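Local coordinates for protein PpBBE-like 1 D396N (Physcomitrella patens subsp. patens, PDB 6EO5) that oxidises cellobiose in its unmutated form, as a moss flavoenzyme of the berberine bridge enzyme family that carries a bound FAD, at residues Tyr86-Gly89 and Leu95-Asp98; Val72-Arg77 and Gln459-Phe464; Ala58-Ala63 and Ile207-Thr212. One frame throughout, in Å; residues are numbered along the deposited sequence.

Contact 1: Tyr86-Gly89 and Leu95-Asp98; sequences YSLG and LVVD. With FAD (flavin-adenine dinucleotide), chain C.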
loop_
_atom_site.group_PDB
_atom_site.type_symbol
_atom_site.label_atom_id
_atom_site.label_comp_id
_atom_site.label_asym_id
_atom_site.label_seq_id
_atom_site.Cartn_x
_atom_site.Cartn_y
_atom_site.Cartn_z
ATOM N N TYR A 86 -10.920 -0.426 6.895
ATOM C CA TYR A 86 -10.688 0.484 8.005
ATOM C C TYR A 86 -10.989 1.938 7.656
ATOM O O TYR A 86 -11.110 2.764 8.565
ATOM C CB TYR A 86 -9.245 0.364 8.493
ATOM C CG TYR A 86 -8.939 -0.896 9.281
ATOM C CD1 TYR A 86 -9.950 -1.630 9.908
ATOM C CD2 TYR A 86 -7.632 -1.351 9.404
ATOM C CE1 TYR A 86 -9.651 -2.785 10.643
ATOM C CE2 TYR A 86 -7.324 -2.493 10.123
ATOM C CZ TYR A 86 -8.327 -3.207 10.748
ATOM O OH TYR A 86 -8.000 -4.340 11.467
ATOM N N SER A 87 -11.080 2.287 6.373
ATOM C CA SER A 87 -11.471 3.650 6.029
ATOM C C SER A 87 -12.987 3.806 5.950
ATOM O O SER A 87 -13.471 4.906 5.658
ATOM C CB SER A 87 -10.803 4.087 4.719
ATOM O OG SER A 87 -11.097 3.193 3.666
ATOM N N LEU A 88 -13.742 2.733 6.193
ATOM C CA LEU A 88 -15.133 2.853 6.603
ATOM C C LEU A 88 -15.262 2.867 8.115
ATOM O O LEU A 88 -16.371 3.001 8.626
ATOM C CB LEU A 88 -15.978 1.719 6.014
ATOM C CG LEU A 88 -16.143 1.833 4.499
ATOM C CD1 LEU A 88 -16.869 0.647 3.919
ATOM C CD2 LEU A 88 -16.811 3.143 4.083
ATOM N N GLY A 89 -14.152 2.747 8.839
ATOM C CA GLY A 89 -14.138 2.784 10.289
ATOM C C GLY A 89 -13.667 1.505 10.952
ATOM O O GLY A 89 -13.194 1.554 12.099
ATOM N N LEU A 95 -17.815 8.587 11.583
ATOM C CA LEU A 95 -17.820 9.668 10.600
ATOM C C LEU A 95 -16.637 9.453 9.666
ATOM O O LEU A 95 -15.477 9.524 10.097
ATOM C CB LEU A 95 -17.737 11.037 11.271
ATOM C CG LEU A 95 -17.563 12.238 10.329
ATOM C CD1 LEU A 95 -18.779 12.411 9.426
ATOM C CD2 LEU A 95 -17.257 13.520 11.099
ATOM N N VAL A 96 -16.925 9.185 8.395
ATOM C CA VAL A 96 -15.888 9.003 7.383
ATOM C C VAL A 96 -15.575 10.357 6.770
ATOM O O VAL A 96 -16.443 10.991 6.162
ATOM C CB VAL A 96 -16.321 8.006 6.296
ATOM C CG1 VAL A 96 -15.269 7.967 5.183
ATOM C CG2 VAL A 96 -16.564 6.612 6.884
ATOM N N VAL A 97 -14.331 10.794 6.914
ATOM C CA VAL A 97 -13.873 12.067 6.362
ATOM C C VAL A 97 -13.167 11.754 5.044
ATOM O O VAL A 97 -11.953 11.550 4.992
ATOM C CB VAL A 97 -12.968 12.803 7.338
ATOM C CG1 VAL A 97 -12.555 14.161 6.761
ATOM C CG2 VAL A 97 -13.668 12.936 8.674
ATOM N N ASP A 98 -13.939 11.717 3.960
ATOM C CA ASP A 98 -13.405 11.426 2.635
ATOM C C ASP A 98 -12.633 12.637 2.114
ATOM O O ASP A 98 -13.209 13.712 1.924
ATOM C CB ASP A 98 -14.546 11.043 1.695
ATOM C CG ASP A 98 -14.064 10.613 0.324
ATOM O OD1 ASP A 98 -13.233 11.317 -0.291
ATOM O OD2 ASP A 98 -14.530 9.560 -0.149
HETATM P PA FAD C . -7.749 3.832 2.511
HETATM O O1A FAD C . -8.671 2.655 2.790
HETATM O O2A FAD C . -8.520 5.074 2.142
HETATM O O5B FAD C . -6.709 4.141 3.706
HETATM C C5B FAD C . -6.074 3.102 4.422
HETATM C C4B FAD C . -5.771 3.536 5.852
HETATM O O4B FAD C . -5.104 4.785 5.853
HETATM C C3B FAD C . -7.035 3.720 6.673
HETATM O O3B FAD C . -6.743 3.408 8.018
HETATM C C2B FAD C . -7.293 5.199 6.560
HETATM O O2B FAD C . -8.055 5.683 7.638
HETATM C C1B FAD C . -5.879 5.765 6.525
HETATM N N9A FAD C . -5.890 7.072 5.831
HETATM C C8A FAD C . -6.401 7.338 4.582
HETATM N N7A FAD C . -6.240 8.651 4.315
HETATM C C5A FAD C . -5.639 9.233 5.374
HETATM C C6A FAD C . -5.261 10.539 5.624
HETATM N N6A FAD C . -5.482 11.476 4.708
HETATM N N1A FAD C . -4.651 10.857 6.818
HETATM C C2A FAD C . -4.439 9.876 7.759
HETATM N N3A FAD C . -4.823 8.575 7.513
HETATM C C4A FAD C . -5.418 8.259 6.336
HETATM N N1 FAD C . 0.361 -1.757 -1.720
HETATM C C2 FAD C . 1.678 -1.553 -2.148
HETATM O O2 FAD C . 2.596 -1.227 -1.366
HETATM N N3 FAD C . 1.974 -1.703 -3.492
HETATM C C4 FAD C . 0.993 -2.056 -4.394
HETATM O O4 FAD C . 1.281 -2.169 -5.581
HETATM C C4X FAD C . -0.312 -2.262 -3.970
HETATM N N5 FAD C . -1.296 -2.568 -4.885
HETATM C C5X FAD C . -2.626 -2.457 -4.528
HETATM C C6 FAD C . -3.609 -2.632 -5.497
HETATM C C7 FAD C . -4.969 -2.413 -5.227
HETATM C C7M FAD C . -6.006 -2.597 -6.313
HETATM C C8 FAD C . -5.343 -2.117 -3.899
HETATM C C8M FAD C . -6.802 -1.983 -3.505
HETATM C C9 FAD C . -4.341 -2.035 -2.913
HETATM C C9A FAD C . -2.974 -2.181 -3.208
HETATM N N10 FAD C . -1.961 -2.145 -2.241
HETATM C C10 FAD C . -0.638 -2.070 -2.630
HETATM C "C1'" FAD C . -2.261 -1.894 -0.801
HETATM C "C2'" FAD C . -2.276 -0.389 -0.551
HETATM O "O2'" FAD C . -0.984 0.163 -0.446
HETATM C "C3'" FAD C . -3.028 -0.122 0.733
HETATM O "O3'" FAD C . -4.319 -0.649 0.545
HETATM C "C4'" FAD C . -3.055 1.375 1.026
HETATM O "O4'" FAD C . -3.078 1.560 2.427
HETATM C "C5'" FAD C . -4.251 2.038 0.346
HETATM O "O5'" FAD C . -4.401 3.402 0.683
HETATM P P FAD C . -5.817 4.118 0.372
HETATM O O1P FAD C . -5.709 5.594 0.674
HETATM O O2P FAD C . -6.335 3.851 -1.016
HETATM O O3P FAD C . -6.832 3.291 1.307
#

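Contact 2: Val72-Arg77 and Gln459-Phe464; sequences VGIVPR and QNVFNF. With FAD (flavin-adenine dinucleotide), chain C.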
loop_
_atom_site.group_PDB
_atom_site.type_symbol
_atom_site.label_atom_id
_atom_site.label_comp_id
_atom_site.label_asym_id
_atom_site.label_seq_id
_atom_site.Cartn_x
_atom_site.Cartn_y
_atom_site.Cartn_z
ATOM N N VAL A 72 -18.963 10.496 18.186
ATOM C CA VAL A 72 -18.799 9.439 17.195
ATOM C C VAL A 72 -17.317 9.246 16.917
ATOM O O VAL A 72 -16.476 10.096 17.222
ATOM C CB VAL A 72 -19.559 9.730 15.876
ATOM C CG1 VAL A 72 -21.043 9.477 16.031
ATOM C CG2 VAL A 72 -19.312 11.157 15.432
ATOM N N GLY A 73 -16.990 8.103 16.333
ATOM C CA GLY A 73 -15.653 7.894 15.829
ATOM C C GLY A 73 -15.455 8.598 14.499
ATOM O O GLY A 73 -16.408 9.017 13.838
ATOM N N ILE A 74 -14.192 8.713 14.096
ATOM C CA ILE A 74 -13.844 9.495 12.916
ATOM C C ILE A 74 -12.602 8.883 12.277
ATOM O O ILE A 74 -11.580 8.689 12.946
ATOM C CB ILE A 74 -13.641 10.984 13.288
ATOM C CG1 ILE A 74 -13.353 11.836 12.055
ATOM C CG2 ILE A 74 -12.549 11.160 14.342
ATOM C CD1 ILE A 74 -13.065 13.288 12.379
ATOM N N VAL A 75 -12.699 8.530 10.996
ATOM C CA VAL A 75 -11.517 8.092 10.250
ATOM C C VAL A 75 -11.452 8.832 8.920
ATOM O O VAL A 75 -12.486 9.049 8.267
ATOM C CB VAL A 75 -11.482 6.566 10.021
ATOM C CG1 VAL A 75 -11.449 5.801 11.349
ATOM C CG2 VAL A 75 -12.636 6.097 9.130
ATOM N N PRO A 76 -10.263 9.245 8.492
ATOM C CA PRO A 76 -10.093 9.722 7.122
ATOM C C PRO A 76 -10.112 8.568 6.126
ATOM O O PRO A 76 -9.809 7.417 6.455
ATOM C CB PRO A 76 -8.717 10.399 7.163
ATOM C CG PRO A 76 -7.978 9.664 8.212
ATOM C CD PRO A 76 -9.003 9.299 9.257
ATOM N N ARG A 77 -10.488 8.895 4.889
ATOM C CA ARG A 77 -10.437 7.954 3.781
ATOM C C ARG A 77 -9.764 8.601 2.572
ATOM O O ARG A 77 -10.163 9.686 2.133
ATOM C CB ARG A 77 -11.832 7.467 3.419
ATOM C CG ARG A 77 -11.852 6.502 2.268
ATOM C CD ARG A 77 -12.978 6.847 1.347
ATOM N NE ARG A 77 -14.182 6.097 1.653
ATOM C CZ ARG A 77 -15.391 6.397 1.180
ATOM N NH1 ARG A 77 -15.571 7.450 0.404
ATOM N NH2 ARG A 77 -16.430 5.643 1.496
ATOM N N GLN A 459 -6.962 11.423 24.177
ATOM C CA GLN A 459 -8.351 10.983 24.256
ATOM C C GLN A 459 -8.697 9.880 23.267
ATOM O O GLN A 459 -9.858 9.453 23.238
ATOM C CB GLN A 459 -9.312 12.156 24.009
ATOM C CG GLN A 459 -9.003 13.428 24.761
ATOM C CD GLN A 459 -8.669 13.170 26.211
ATOM O OE1 GLN A 459 -9.341 12.385 26.893
ATOM N NE2 GLN A 459 -7.609 13.818 26.693
ATOM N N ASN A 460 -7.745 9.434 22.441
ATOM C CA ASN A 460 -7.987 8.375 21.459
ATOM C C ASN A 460 -9.148 8.740 20.536
ATOM O O ASN A 460 -10.009 7.918 20.232
ATOM C CB ASN A 460 -8.237 7.035 22.155
ATOM C CG ASN A 460 -8.019 5.844 21.244
ATOM O OD1 ASN A 460 -7.177 5.874 20.340
ATOM N ND2 ASN A 460 -8.790 4.786 21.470
ATOM N N VAL A 461 -9.169 9.999 20.092
ATOM C CA VAL A 461 -10.201 10.462 19.162
ATOM C C VAL A 461 -10.181 9.630 17.888
ATOM O O VAL A 461 -11.229 9.215 17.376
ATOM C CB VAL A 461 -9.998 11.954 18.836
ATOM C CG1 VAL A 461 -11.044 12.414 17.841
ATOM C CG2 VAL A 461 -10.024 12.791 20.099
ATOM N N PHE A 462 -8.981 9.407 17.343
ATOM C CA PHE A 462 -8.765 8.673 16.099
ATOM C C PHE A 462 -8.376 7.230 16.428
ATOM O O PHE A 462 -7.250 6.973 16.876
ATOM C CB PHE A 462 -7.664 9.334 15.271
ATOM C CG PHE A 462 -7.953 10.755 14.861
ATOM C CD1 PHE A 462 -8.999 11.046 13.995
ATOM C CD2 PHE A 462 -7.138 11.796 15.291
ATOM C CE1 PHE A 462 -9.248 12.354 13.591
ATOM C CE2 PHE A 462 -7.385 13.106 14.890
ATOM C CZ PHE A 462 -8.435 13.379 14.042
ATOM N N ASN A 463 -9.290 6.288 16.177
ATOM C CA ASN A 463 -9.000 4.880 16.432
ATOM C C ASN A 463 -9.699 3.992 15.406
ATOM O O ASN A 463 -10.665 4.390 14.748
ATOM C CB ASN A 463 -9.416 4.464 17.857
ATOM C CG ASN A 463 -10.904 4.633 18.095
ATOM O OD1 ASN A 463 -11.730 3.864 17.586
ATOM N ND2 ASN A 463 -11.257 5.653 18.857
ATOM N N PHE A 464 -9.179 2.775 15.282
ATOM C CA PHE A 464 -9.792 1.683 14.536
ATOM C C PHE A 464 -9.230 0.387 15.108
ATOM O O PHE A 464 -8.329 0.430 15.955
ATOM C CB PHE A 464 -9.517 1.816 13.023
ATOM C CG PHE A 464 -8.053 1.806 12.654
ATOM C CD1 PHE A 464 -7.254 2.913 12.885
ATOM C CD2 PHE A 464 -7.484 0.691 12.048
ATOM C CE1 PHE A 464 -5.917 2.904 12.546
ATOM C CE2 PHE A 464 -6.147 0.678 11.710
ATOM C CZ PHE A 464 -5.365 1.782 11.962
HETATM P PA FAD C . -7.749 3.832 2.511
HETATM O O1A FAD C . -8.671 2.655 2.790
HETATM O O2A FAD C . -8.520 5.074 2.142
HETATM O O5B FAD C . -6.709 4.141 3.706
HETATM C C5B FAD C . -6.074 3.102 4.422
HETATM C C4B FAD C . -5.771 3.536 5.852
HETATM O O4B FAD C . -5.104 4.785 5.853
HETATM C C3B FAD C . -7.035 3.720 6.673
HETATM O O3B FAD C . -6.743 3.408 8.018
HETATM C C2B FAD C . -7.293 5.199 6.560
HETATM O O2B FAD C . -8.055 5.683 7.638
HETATM C C1B FAD C . -5.879 5.765 6.525
HETATM N N9A FAD C . -5.890 7.072 5.831
HETATM C C8A FAD C . -6.401 7.338 4.582
HETATM N N7A FAD C . -6.240 8.651 4.315
HETATM C C5A FAD C . -5.639 9.233 5.374
HETATM C C6A FAD C . -5.261 10.539 5.624
HETATM N N6A FAD C . -5.482 11.476 4.708
HETATM N N1A FAD C . -4.651 10.857 6.818
HETATM C C2A FAD C . -4.439 9.876 7.759
HETATM N N3A FAD C . -4.823 8.575 7.513
HETATM C C4A FAD C . -5.418 8.259 6.336
HETATM N N1 FAD C . 0.361 -1.757 -1.720
HETATM C C2 FAD C . 1.678 -1.553 -2.148
HETATM O O2 FAD C . 2.596 -1.227 -1.366
HETATM N N3 FAD C . 1.974 -1.703 -3.492
HETATM C C4 FAD C . 0.993 -2.056 -4.394
HETATM O O4 FAD C . 1.281 -2.169 -5.581
HETATM C C4X FAD C . -0.312 -2.262 -3.970
HETATM N N5 FAD C . -1.296 -2.568 -4.885
HETATM C C5X FAD C . -2.626 -2.457 -4.528
HETATM C C6 FAD C . -3.609 -2.632 -5.497
HETATM C C7 FAD C . -4.969 -2.413 -5.227
HETATM C C7M FAD C . -6.006 -2.597 -6.313
HETATM C C8 FAD C . -5.343 -2.117 -3.899
HETATM C C8M FAD C . -6.802 -1.983 -3.505
HETATM C C9 FAD C . -4.341 -2.035 -2.913
HETATM C C9A FAD C . -2.974 -2.181 -3.208
HETATM N N10 FAD C . -1.961 -2.145 -2.241
HETATM C C10 FAD C . -0.638 -2.070 -2.630
HETATM C "C1'" FAD C . -2.261 -1.894 -0.801
HETATM C "C2'" FAD C . -2.276 -0.389 -0.551
HETATM O "O2'" FAD C . -0.984 0.163 -0.446
HETATM C "C3'" FAD C . -3.028 -0.122 0.733
HETATM O "O3'" FAD C . -4.319 -0.649 0.545
HETATM C "C4'" FAD C . -3.055 1.375 1.026
HETATM O "O4'" FAD C . -3.078 1.560 2.427
HETATM C "C5'" FAD C . -4.251 2.038 0.346
HETATM O "O5'" FAD C . -4.401 3.402 0.683
HETATM P P FAD C . -5.817 4.118 0.372
HETATM O O1P FAD C . -5.709 5.594 0.674
HETATM O O2P FAD C . -6.335 3.851 -1.016
HETATM O O3P FAD C . -6.832 3.291 1.307
HETATM O O HOH W 1 -12.070 7.283 15.400
#

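Contact 3: Ala58-Ala63 and Ile207-Thr212; sequences AQVQNA and IVTQFT. With FAD (flavin-adenine dinucleotide), chain C.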
loop_
_atom_site.group_PDB
_atom_site.type_symbol
_atom_site.label_atom_id
_atom_site.label_comp_id
_atom_site.label_asym_id
_atom_site.label_seq_id
_atom_site.Cartn_x
_atom_site.Cartn_y
_atom_site.Cartn_z
ATOM N N ALA A 58 -10.205 24.139 7.074
ATOM C CA ALA A 58 -11.240 24.546 8.017
ATOM C C ALA A 58 -12.289 23.457 8.176
ATOM O O ALA A 58 -12.736 23.166 9.293
ATOM C CB ALA A 58 -11.891 25.848 7.550
ATOM N N GLN A 59 -12.683 22.828 7.063
ATOM C CA GLN A 59 -13.756 21.840 7.112
ATOM C C GLN A 59 -13.285 20.538 7.754
ATOM O O GLN A 59 -14.062 19.861 8.444
ATOM C CB GLN A 59 -14.298 21.597 5.707
ATOM C CG GLN A 59 -14.983 22.808 5.122
ATOM C CD GLN A 59 -15.501 22.552 3.736
ATOM O OE1 GLN A 59 -15.127 21.569 3.097
ATOM N NE2 GLN A 59 -16.376 23.426 3.257
ATOM N N VAL A 60 -12.020 20.172 7.532
ATOM C CA VAL A 60 -11.442 19.055 8.270
ATOM C C VAL A 60 -11.511 19.336 9.763
ATOM O O VAL A 60 -11.962 18.498 10.551
ATOM C CB VAL A 60 -10.000 18.785 7.806
ATOM C CG1 VAL A 60 -9.375 17.686 8.654
ATOM C CG2 VAL A 60 -9.981 18.391 6.341
ATOM N N GLN A 61 -11.091 20.540 10.168
ATOM C CA GLN A 61 -11.191 20.937 11.569
ATOM C C GLN A 61 -12.629 20.876 12.072
ATOM O O GLN A 61 -12.867 20.526 13.239
ATOM C CB GLN A 61 -10.616 22.337 11.748
ATOM C CG GLN A 61 -9.104 22.354 11.734
ATOM C CD GLN A 61 -8.530 23.731 11.502
ATOM O OE1 GLN A 61 -9.037 24.496 10.670
ATOM N NE2 GLN A 61 -7.458 24.057 12.227
ATOM N N ASN A 62 -13.598 21.193 11.209
ATOM C CA ASN A 62 -14.995 21.108 11.612
ATOM C C ASN A 62 -15.397 19.668 11.884
ATOM O O ASN A 62 -16.040 19.375 12.900
ATOM C CB ASN A 62 -15.894 21.703 10.537
ATOM C CG ASN A 62 -17.352 21.397 10.783
ATOM O OD1 ASN A 62 -17.875 20.389 10.315
ATOM N ND2 ASN A 62 -18.014 22.261 11.538
ATOM N N ALA A 63 -15.040 18.755 10.972
ATOM C CA ALA A 63 -15.381 17.347 11.159
ATOM C C ALA A 63 -14.757 16.792 12.437
ATOM O O ALA A 63 -15.416 16.071 13.193
ATOM C CB ALA A 63 -14.944 16.532 9.939
ATOM N N ILE A 207 -5.490 13.591 10.669
ATOM C CA ILE A 207 -5.910 13.562 9.276
ATOM C C ILE A 207 -4.878 14.341 8.471
ATOM O O ILE A 207 -4.849 15.574 8.516
ATOM C CB ILE A 207 -7.317 14.141 9.105
ATOM C CG1 ILE A 207 -8.297 13.328 9.953
ATOM C CG2 ILE A 207 -7.703 14.167 7.631
ATOM C CD1 ILE A 207 -9.715 13.738 9.824
ATOM N N VAL A 208 -4.021 13.624 7.739
ATOM C CA VAL A 208 -3.061 14.268 6.850
ATOM C C VAL A 208 -3.814 14.961 5.725
ATOM O O VAL A 208 -4.685 14.364 5.080
ATOM C CB VAL A 208 -2.051 13.248 6.301
ATOM C CG1 VAL A 208 -1.171 13.895 5.219
ATOM C CG2 VAL A 208 -1.185 12.700 7.423
ATOM N N THR A 209 -3.497 16.235 5.496
ATOM C CA THR A 209 -4.137 16.992 4.426
ATOM C C THR A 209 -3.262 17.140 3.192
ATOM O O THR A 209 -3.797 17.216 2.081
ATOM C CB THR A 209 -4.544 18.384 4.916
ATOM O OG1 THR A 209 -3.406 19.028 5.505
ATOM C CG2 THR A 209 -5.670 18.276 5.935
ATOM N N GLN A 210 -1.938 17.172 3.346
ATOM C CA GLN A 210 -1.084 17.177 2.170
ATOM C C GLN A 210 0.269 16.551 2.484
ATOM O O GLN A 210 0.712 16.501 3.636
ATOM C CB GLN A 210 -0.907 18.589 1.606
ATOM C CG GLN A 210 -0.029 19.518 2.415
ATOM C CD GLN A 210 0.382 20.733 1.605
ATOM O OE1 GLN A 210 -0.348 21.171 0.709
ATOM N NE2 GLN A 210 1.564 21.272 1.898
ATOM N N PHE A 211 0.910 16.065 1.423
ATOM C CA PHE A 211 2.249 15.504 1.453
ATOM C C PHE A 211 3.209 16.382 0.657
ATOM O O PHE A 211 2.823 17.032 -0.320
ATOM C CB PHE A 211 2.278 14.107 0.834
ATOM C CG PHE A 211 1.583 13.065 1.628
ATOM C CD1 PHE A 211 2.275 12.343 2.587
ATOM C CD2 PHE A 211 0.252 12.770 1.396
ATOM C CE1 PHE A 211 1.652 11.366 3.322
ATOM C CE2 PHE A 211 -0.391 11.782 2.131
ATOM C CZ PHE A 211 0.312 11.079 3.096
ATOM N N THR A 212 4.477 16.364 1.054
ATOM C CA THR A 212 5.563 16.864 0.218
ATOM C C THR A 212 6.532 15.719 -0.029
ATOM O O THR A 212 7.126 15.197 0.922
ATOM C CB THR A 212 6.294 18.043 0.860
ATOM O OG1 THR A 212 5.367 19.108 1.087
ATOM C CG2 THR A 212 7.376 18.533 -0.070
HETATM P PA FAD C . -7.749 3.832 2.511
HETATM O O1A FAD C . -8.671 2.655 2.790
HETATM O O2A FAD C . -8.520 5.074 2.142
HETATM O O5B FAD C . -6.709 4.141 3.706
HETATM C C5B FAD C . -6.074 3.102 4.422
HETATM C C4B FAD C . -5.771 3.536 5.852
HETATM O O4B FAD C . -5.104 4.785 5.853
HETATM C C3B FAD C . -7.035 3.720 6.673
HETATM O O3B FAD C . -6.743 3.408 8.018
HETATM C C2B FAD C . -7.293 5.199 6.560
HETATM O O2B FAD C . -8.055 5.683 7.638
HETATM C C1B FAD C . -5.879 5.765 6.525
HETATM N N9A FAD C . -5.890 7.072 5.831
HETATM C C8A FAD C . -6.401 7.338 4.582
HETATM N N7A FAD C . -6.240 8.651 4.315
HETATM C C5A FAD C . -5.639 9.233 5.374
HETATM C C6A FAD C . -5.261 10.539 5.624
HETATM N N6A FAD C . -5.482 11.476 4.708
HETATM N N1A FAD C . -4.651 10.857 6.818
HETATM C C2A FAD C . -4.439 9.876 7.759
HETATM N N3A FAD C . -4.823 8.575 7.513
HETATM C C4A FAD C . -5.418 8.259 6.336
HETATM N N1 FAD C . 0.361 -1.757 -1.720
HETATM C C2 FAD C . 1.678 -1.553 -2.148
HETATM O O2 FAD C . 2.596 -1.227 -1.366
HETATM N N3 FAD C . 1.974 -1.703 -3.492
HETATM C C4 FAD C . 0.993 -2.056 -4.394
HETATM O O4 FAD C . 1.281 -2.169 -5.581
HETATM C C4X FAD C . -0.312 -2.262 -3.970
HETATM N N5 FAD C . -1.296 -2.568 -4.885
HETATM C C5X FAD C . -2.626 -2.457 -4.528
HETATM C C6 FAD C . -3.609 -2.632 -5.497
HETATM C C7 FAD C . -4.969 -2.413 -5.227
HETATM C C7M FAD C . -6.006 -2.597 -6.313
HETATM C C8 FAD C . -5.343 -2.117 -3.899
HETATM C C8M FAD C . -6.802 -1.983 -3.505
HETATM C C9 FAD C . -4.341 -2.035 -2.913
HETATM C C9A FAD C . -2.974 -2.181 -3.208
HETATM N N10 FAD C . -1.961 -2.145 -2.241
HETATM C C10 FAD C . -0.638 -2.070 -2.630
HETATM C "C1'" FAD C . -2.261 -1.894 -0.801
HETATM C "C2'" FAD C . -2.276 -0.389 -0.551
HETATM O "O2'" FAD C . -0.984 0.163 -0.446
HETATM C "C3'" FAD C . -3.028 -0.122 0.733
HETATM O "O3'" FAD C . -4.319 -0.649 0.545
HETATM C "C4'" FAD C . -3.055 1.375 1.026
HETATM O "O4'" FAD C . -3.078 1.560 2.427
HETATM C "C5'" FAD C . -4.251 2.038 0.346
HETATM O "O5'" FAD C . -4.401 3.402 0.683
HETATM P P FAD C . -5.817 4.118 0.372
HETATM O O1P FAD C . -5.709 5.594 0.674
HETATM O O2P FAD C . -6.335 3.851 -1.016
HETATM O O3P FAD C . -6.832 3.291 1.307
#

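Contact 1: Tyr86-Gly89 and Leu95-Asp98
V96 sends both of its methyl groups from strand 95-98 into the backbone of the turn that carries S87 and L88. V96 CG1 stands opposite the backbone N (chi1 174°) and approaches S87 O at 3.6 Å. The other branch, V96 CG2, reaches both S87 O and, at 4.0 Å, L88 O. A beta-branched side chain suits this place because both arms meet S87 O, and one goes on to L88 O. L88 leaves its CA pointing away from the strand, yet the end of the side chain swings back, and L88 CD2 comes to 4.5 Å from V96 CG2, the looser, purely apolar edge of the contact.

S87 divides its duties: its carbonyl faces V96, while its side chain turns to the cofactor. With chi1 at 56°, S87 OG lies between the backbone N and the carbonyl carbon, and from there it donates a hydrogen bond to FAD O1A at 2.6 Å. A serine is short enough to bring a hydroxyl up to the pyrophosphate directly from the turn. G89 closes the turn through a weak bond from G89 N to Y86 O, and its phi of 117° would press any CB against the preceding carbonyl. At the start of the turn, the ring of Y86 meets that of F464, and Y86 OH bonds Q466.

R77, from the neighbouring strand 74-77, touches S87, L88 and V96 and forms a salt bridge with D98. The segments therefore meet in the FAD-binding domain as a cofactor loop laid against strand 95-98, which runs parallel to its neighbours 50-53 and 74-77. V96 packs against the carbonyls of the turn, consistent with keeping S87 in place, where its neutral hydroxyl meets a phosphate oxygen that is probably negatively charged.

Contact 2: Val72-Arg77 and Gln459-Phe464
I74 and F462 lie side by side with their side chains pointing the same way, and here the packing is tightest. I74 CG2 comes to 3.6 Å from F462 CD1, obliquely to the ring, while I74 O sits at the ring edge, in its plane. I74 CG2 also meets V461 CG1 at 4.0 Å, so one branch of isoleucine serves two partners. Its other branch, fully extended with CG1 trans to the amide nitrogen (chi1 -177°), carries CD1 to F462 CE1.

Strand 74-77 is an outermost strand of the four-stranded sheet in the FAD-binding domain, and the loop after helix 446-456, from the berberine-like family region, covers it. Were F462 an alanine, I74 CG2 and I207 would probably lose the ring they pack on, leaving a gap beside the strand. At the cofactor end of strand 74-77, P76 CG comes to 3.4 Å from FAD N3A, and P76 O accepts a 2.7 Å hydrogen bond from FAD O2B.

Toward the partly exposed residues V461 and N463 the fit loosens and becomes polar. A water accepts from I74 N at 2.9 Å and from N463 N at 3.1 Å, and is placed to donate to V461 O, one of several acceptors competing for its protons. Across the loop, N463 ND2 donates to N460 O at 2.9 Å, an N-H...O angle of 151° with the acceptor almost in the amide plane; asparagine thus ties its own turn together.

Contact 3: Ala58-Ala63 and Ile207-Thr212
The adenine site of the FAD-binding domain is lined by strand 207-217: adenine meets the strand's backbone edge at V208, while helix 57-70 packs on the face carrying I207 and T209. V60 points at the strand and slides past I207 in the opposite direction. V60 CG1 lies 4.0 Å from I207 CG2 and also touches I207 CB and CD1. The second arm, V60 CG2, which chi1 of 176° sets on the far side from the carbonyl carbon, turns to T209 CG2 at 4.3 Å. Valine's forked shape thus suits a place facing two strand residues, and I207 offers a branched surface in return.

T209 shows only its methyl to V60, because OG1 is bonded to Q174 O. T209 and Q210 both face Q174 in a classic beta bulge. Between I207 and T209, V208 points away from the helix, placing its CG1 over one face of the F211 ring. V208 N donates to FAD N1A at 3.0 Å, and FAD N6A donates to V208 O, also at 3.0 Å and nearly straight at 175°.

Side chains on the strand's face thus give 58-63 and 207-212 apolar packing, while its backbone edge recognises adenine's donor-acceptor edge, with V208 CB and CG2 packing close beside FAD N1A.

Along the chain the segments run 58-63, 72-77, 86-89, 95-98, 207-212 and 459-464, so contact 1 lies within the spans of both others, while the segments of contacts 2 and 3 alternate. Contacts 1 and 2 have centres about 8 Å apart and share the sheet in which strands 95-98 and 74-77 are neighbours. Contact 3 is centred about 14 Å from each and brings in helix 57-70, which leads into strand 74-77, and strand 207-217 of the six-stranded antiparallel sheet. A63, V97, I74 and I207 form the apolar junction between them. Contact 1 meets FAD at the pyrophosphate, contact 2 mainly at ribose and adenine, contact 3 at adenine, so sequence-distant pieces contribute to the pocket for its AMP half.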